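MOG1 protein (Saccharomyces cerevisiae, PDB 1JHS) binds the Ran GTPase Gsp1 and takes part in the Ran system that drives nuclear protein import and poly(A)+ mRNA export. Local coordinates at residues 1-6 against 14-19. The protein carries 1 engineered substitution. Residues are numbered along the deposited sequence; the frame is centred on the assembly and turned at random.
Sequences MNNKEV and TTVVPP
V6 and V17 meet on the tightly packed face of this strand pair, CG1 of V6 lying 3.6 Å from CG2 of V17 with the two side chains at about a right angle. In V6, CG1 stands anti to the carbonyl carbon (chi1 -73°), which directs that methyl at V17, while CG2 rests over the backbone of T15, 3.5 Å from T15 O. Y37 of strand 34-39 touches both valines. Short, beta-branched side chains suit this place: they fit an extended backbone and present methyls to Y37.

Along the backbone, two antiparallel hydrogen-bonded pairs join the strands. K4 N gives a 2.8 Å bond to V17 O, nearly straight at 166°, and V17 N returns one to K4 O. Between V6 and T15 the exchange is less even, 2.9 Å from V6 N to T15 O but 3.3 Å from T15 N to V6 O. E5 and V16 form the non-hydrogen-bonded pair between them; here CA of V16 comes 3.2 Å from K4 O in a CA-H...O contact. V16 is buried and touches K178 of helix 163-178, and T15 OG1 is satisfied by M175 O of that helix.

K4 and E5, both exposed, are looser and leave the strand on opposite faces. K4, on the valine face, runs extended beyond CG, its CE 4.1 Å from P19 CA; E5, on the V16 face, crosses T14 at a slant, its OE1 near T14 CG2. Long charged chains suit such positions: aliphatic parts brush the neighbouring strand and charged ends are probably solvated. P18 and P19, lacking an N-H to donate, follow V17 just where the pairing ends, and P19 packs its CD against N2 O. The arrangement is a beta hairpin, strands 4-8 and 13-17, within the small three-stranded antiparallel sheet that strand 180-181 completes in the Mog1 fold.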
loop_
_atom_site.group_PDB
_atom_site.type_symbol
_atom_site.label_atom_id
_atom_site.label_comp_id
_atom_site.label_asym_id
_atom_site.label_seq_id
_atom_site.Cartn_x
_atom_site.Cartn_y
_atom_site.Cartn_z
ATOM N N MET A 1 -15.851 0.298 6.918
ATOM C CA MET A 1 -15.021 1.522 7.101
ATOM C C MET A 1 -15.790 2.753 6.629
ATOM O O MET A 1 -16.910 2.642 6.123
ATOM C CB MET A 1 -13.707 1.379 6.318
ATOM C CG MET A 1 -12.924 0.136 6.699
ATOM S SD MET A 1 -11.341 -0.019 5.821
ATOM C CE MET A 1 -10.217 0.672 7.057
ATOM N N ASN A 2 -15.197 3.928 6.810
ATOM C CA ASN A 2 -15.851 5.164 6.399
ATOM C C ASN A 2 -14.824 6.028 5.671
ATOM O O ASN A 2 -14.626 7.195 5.995
ATOM C CB ASN A 2 -16.423 5.881 7.633
ATOM C CG ASN A 2 -17.258 7.101 7.275
ATOM O OD1 ASN A 2 -17.897 7.142 6.237
ATOM N ND2 ASN A 2 -17.256 8.097 8.151
ATOM N N ASN A 3 -14.172 5.417 4.683
ATOM C CA ASN A 3 -13.148 6.084 3.882
ATOM C C ASN A 3 -13.790 7.174 3.030
ATOM O O ASN A 3 -14.948 7.047 2.617
ATOM C CB ASN A 3 -12.445 5.044 3.008
ATOM C CG ASN A 3 -11.747 3.968 3.843
ATOM O OD1 ASN A 3 -11.797 2.774 3.521
ATOM N ND2 ASN A 3 -11.102 4.390 4.919
ATOM N N LYS A 4 -13.055 8.248 2.775
ATOM C CA LYS A 4 -13.606 9.341 1.986
ATOM C C LYS A 4 -12.843 9.595 0.689
ATOM O O LYS A 4 -11.644 9.371 0.603
ATOM C CB LYS A 4 -13.629 10.603 2.827
ATOM C CG LYS A 4 -12.269 10.932 3.384
ATOM C CD LYS A 4 -12.311 12.167 4.251
ATOM C CE LYS A 4 -10.906 12.522 4.647
ATOM N NZ LYS A 4 -10.889 13.778 5.444
ATOM N N GLU A 5 -13.557 10.084 -0.314
ATOM C CA GLU A 5 -12.957 10.357 -1.608
ATOM C C GLU A 5 -11.916 11.461 -1.562
ATOM O O GLU A 5 -12.071 12.460 -0.860
ATOM C CB GLU A 5 -14.041 10.718 -2.631
ATOM C CG GLU A 5 -13.483 11.087 -3.992
ATOM C CD GLU A 5 -14.551 11.244 -5.064
ATOM O OE1 GLU A 5 -14.360 12.092 -5.948
ATOM O OE2 GLU A 5 -15.570 10.519 -5.034
ATOM N N VAL A 6 -10.832 11.267 -2.297
ATOM C CA VAL A 6 -9.786 12.281 -2.360
ATOM C C VAL A 6 -9.382 12.439 -3.798
ATOM O O VAL A 6 -9.537 11.509 -4.599
ATOM C CB VAL A 6 -8.495 11.900 -1.568
ATOM C CG1 VAL A 6 -8.724 12.006 -0.073
ATOM C CG2 VAL A 6 -8.040 10.512 -1.955
ATOM N N THR A 14 -8.937 9.823 -8.660
ATOM C CA THR A 14 -9.599 9.829 -7.363
ATOM C C THR A 14 -9.543 8.414 -6.784
ATOM O O THR A 14 -9.429 7.425 -7.516
ATOM C CB THR A 14 -11.107 10.288 -7.427
ATOM O OG1 THR A 14 -11.863 9.386 -8.249
ATOM C CG2 THR A 14 -11.213 11.704 -7.996
ATOM N N THR A 15 -9.557 8.333 -5.458
ATOM C CA THR A 15 -9.598 7.056 -4.760
ATOM C C THR A 15 -10.095 7.460 -3.380
ATOM O O THR A 15 -10.675 8.550 -3.234
ATOM C CB THR A 15 -8.205 6.348 -4.714
ATOM O OG1 THR A 15 -8.343 5.074 -4.057
ATOM C CG2 THR A 15 -7.174 7.197 -3.983
ATOM N N VAL A 16 -9.905 6.617 -2.373
ATOM C CA VAL A 16 -10.366 6.999 -1.035
ATOM C C VAL A 16 -9.267 6.775 -0.022
ATOM O O VAL A 16 -8.356 5.988 -0.275
ATOM C CB VAL A 16 -11.589 6.160 -0.600
ATOM C CG1 VAL A 16 -12.739 6.371 -1.572
ATOM C CG2 VAL A 16 -11.212 4.653 -0.549
ATOM N N VAL A 17 -9.334 7.511 1.096
ATOM C CA VAL A 17 -8.410 7.326 2.212
ATOM C C VAL A 17 -9.219 7.466 3.516
ATOM O O VAL A 17 -10.318 8.056 3.531
ATOM C CB VAL A 17 -7.194 8.330 2.220
ATOM C CG1 VAL A 17 -6.444 8.270 0.878
ATOM C CG2 VAL A 17 -7.657 9.736 2.549
ATOM N N PRO A 18 -8.708 6.909 4.626
ATOM C CA PRO A 18 -9.455 7.016 5.887
ATOM C C PRO A 18 -9.494 8.414 6.471
ATOM O O PRO A 18 -8.627 9.240 6.200
ATOM C CB PRO A 18 -8.689 6.091 6.845
ATOM C CG PRO A 18 -7.934 5.150 5.932
ATOM C CD PRO A 18 -7.507 6.086 4.803
ATOM N N PRO A 19 -10.510 8.686 7.307
ATOM C CA PRO A 19 -10.564 10.018 7.912
ATOM C C PRO A 19 -9.354 10.173 8.854
ATOM O O PRO A 19 -8.831 9.188 9.391
ATOM C CB PRO A 19 -11.905 10.015 8.653
ATOM C CG PRO A 19 -12.224 8.534 8.871
ATOM C CD PRO A 19 -11.735 7.909 7.586
#